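Local structure of putative oxygenase (Streptomyces viridochromogenes Tue57, 4XAA) at residues 129-132 with 133-137. The protein probably acts as an iron- and 2-oxoglutarate-dependent oxygenase of the phytanoyl-CoA dioxygenase family, with a double-stranded beta-helix fold, in orthosomycin biosynthesis. Sequence-based numbering, arbitrary orientation.
Sequences VNVG and PRTVC
V131 and V136 meet through their methyl groups at the turn that leads from strand 122-125 into strand 136-142. The two side chains cross at about a right angle, and CG2 of V136 lies across the fork of V131, 3.6 Å from V131 CG2 and 3.8 Å from V131 CG1. V136 has CG1 anti to its backbone N (chi1 -167°), which turns the other branch, CG2, onto V131. T135 adds a looser apolar touch, its CG2 standing 4.0 Å from V131 CB. V131 and V136 are buried: V192 packs against both valines, A219 against V131, and E213 and A215 of strand 207-215 against V136.

Around G132 and P133 the turn is more open and its contacts are polar. P133 is exposed, and its side chain points away overall although CB still touches G132. G132 O faces back across the turn, 3.2 Å from T135 CB. A water lies 2.7 Å from G132 O, where it can donate, and accepts from T135 N at 3.0 Å, bridging the backbone where the chain reverses. R134, with its CB directed away, reaches helix 8-18, while its NH2 donates a hydrogen bond to F99 O.

The turn runs into strand 136-142, an inner strand of the larger antiparallel sheet of the double-stranded beta-helix, and the V136 side chain lies about 11 Å from the nickel held by H125, D127 and H196. Its chemistry is divided: methyl packing joins the inner side, whereas a water helps bridge G132 and T135.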
ATOM      1  N   VAL A 129       7.180   2.038 -14.369  1.00 45.50           N
ATOM      2  CA  VAL A 129       8.533   2.421 -14.768  1.00 44.37           C
ATOM      3  C   VAL A 129       8.557   3.467 -15.877  1.00 46.25           C
ATOM      4  O   VAL A 129       9.616   3.718 -16.453  1.00 47.83           O
ATOM      5  CB  VAL A 129       9.376   1.220 -15.236  1.00 42.93           C
ATOM      6  CG1 VAL A 129       9.508   0.198 -14.121  1.00 44.18           C
ATOM      7  CG2 VAL A 129       8.782   0.608 -16.490  1.00 42.91           C
ATOM      8  N   ASN A 130       7.412   4.091 -16.162  1.00 42.65           N
ATOM      9  CA  ASN A 130       7.370   5.157 -17.159  1.00 42.83           C
ATOM     10  C   ASN A 130       7.599   6.533 -16.528  1.00 45.32           C
ATOM     11  O   ASN A 130       7.382   7.574 -17.158  1.00 48.78           O
ATOM     12  CB  ASN A 130       6.039   5.129 -17.915  1.00 44.57           C
ATOM     13  CG  ASN A 130       4.857   5.480 -17.032  1.00 53.03           C
ATOM     14  OD1 ASN A 130       4.924   5.384 -15.798  1.00 52.57           O
ATOM     15  ND2 ASN A 130       3.765   5.890 -17.656  1.00 50.98           N
ATOM     16  N   VAL A 131       8.035   6.536 -15.273  1.00 45.45           N
ATOM     17  CA  VAL A 131       8.413   7.777 -14.608  1.00 42.41           C
ATOM     18  C   VAL A 131       9.766   7.598 -13.948  1.00 43.98           C
ATOM     19  O   VAL A 131      10.138   6.487 -13.577  1.00 45.81           O
ATOM     20  CB  VAL A 131       7.382   8.210 -13.547  1.00 41.03           C
ATOM     21  CG1 VAL A 131       6.107   8.722 -14.201  1.00 36.42           C
ATOM     22  CG2 VAL A 131       7.087   7.054 -12.576  1.00 43.91           C
ATOM     23  N   GLY A 132      10.493   8.696 -13.800  1.00 43.29           N
ATOM     24  CA  GLY A 132      11.775   8.677 -13.134  1.00 39.75           C
ATOM     25  C   GLY A 132      11.626   8.340 -11.664  1.00 45.06           C
ATOM     26  O   GLY A 132      10.516   8.340 -11.130  1.00 44.53           O
ATOM     27  N   PRO A 133      12.748   8.031 -10.999  1.00 43.31           N
ATOM     28  CA  PRO A 133      12.689   7.746  -9.564  1.00 40.38           C
ATOM     29  C   PRO A 133      12.274   8.988  -8.806  1.00 43.80           C
ATOM     30  O   PRO A 133      12.474  10.101  -9.306  1.00 45.11           O
ATOM     31  CB  PRO A 133      14.123   7.337  -9.213  1.00 36.12           C
ATOM     32  CG  PRO A 133      14.784   7.039 -10.504  1.00 39.73           C
ATOM     33  CD  PRO A 133      14.110   7.885 -11.538  1.00 41.46           C
ATOM     34  N   ARG A 134      11.693   8.792  -7.627  1.00 42.65           N
ATOM     35  CA  ARG A 134      11.270   9.895  -6.768  1.00 45.38           C
ATOM     36  C   ARG A 134      10.342  10.869  -7.484  1.00 42.76           C
ATOM     37  O   ARG A 134      10.474  12.078  -7.338  1.00 43.89           O
ATOM     38  CB  ARG A 134      12.484  10.652  -6.222  1.00 40.26           C
ATOM     39  CG  ARG A 134      12.296  11.016  -4.782  1.00 42.72           C
ATOM     40  CD  ARG A 134      13.252  12.090  -4.324  1.00 48.00           C
ATOM     41  NE  ARG A 134      12.917  12.500  -2.965  1.00 47.82           N
ATOM     42  CZ  ARG A 134      13.648  13.325  -2.231  1.00 46.12           C
ATOM     43  NH1 ARG A 134      14.766  13.829  -2.730  1.00 50.82           N
ATOM     44  NH2 ARG A 134      13.250  13.654  -1.006  1.00 42.44           N
ATOM     45  N   THR A 135       9.404  10.323  -8.247  1.00 43.02           N
ATOM     46  CA  THR A 135       8.484  11.123  -9.046  1.00 46.99           C
ATOM     47  C   THR A 135       7.034  10.782  -8.704  1.00 46.30           C
ATOM     48  O   THR A 135       6.170  11.663  -8.662  1.00 43.19           O
ATOM     49  CB  THR A 135       8.749  10.910 -10.551  1.00 43.94           C
ATOM     50  OG1 THR A 135      10.023  11.474 -10.882  1.00 51.08           O
ATOM     51  CG2 THR A 135       7.698  11.571 -11.393  1.00 42.48           C
ATOM     52  N   VAL A 136       6.778   9.500  -8.441  1.00 40.51           N
ATOM     53  CA  VAL A 136       5.440   9.025  -8.102  1.00 41.44           C
ATOM     54  C   VAL A 136       5.585   8.053  -6.938  1.00 40.46           C
ATOM     55  O   VAL A 136       6.405   7.152  -6.996  1.00 39.38           O
ATOM     56  CB  VAL A 136       4.733   8.331  -9.326  1.00 36.72           C
ATOM     57  CG1 VAL A 136       3.255   8.128  -9.075  1.00 36.59           C
ATOM     58  CG2 VAL A 136       4.910   9.143 -10.582  1.00 35.10           C
ATOM     59  N   CYS A 137       4.823   8.247  -5.868  1.00 42.48           N
ATOM     60  CA  CYS A 137       4.895   7.315  -4.749  1.00 41.90           C
ATOM     61  C   CYS A 137       3.537   6.786  -4.339  1.00 37.19           C
ATOM     62  O   CYS A 137       2.515   7.353  -4.683  1.00 41.72           O
ATOM     63  CB  CYS A 137       5.563   7.968  -3.532  1.00 41.80           C
ATOM     64  SG  CYS A 137       4.631   9.361  -2.856  1.00 40.71           S
TER
HETATM   65  O   HOH W   1       9.169   7.439  -9.029  1.00 40.77           O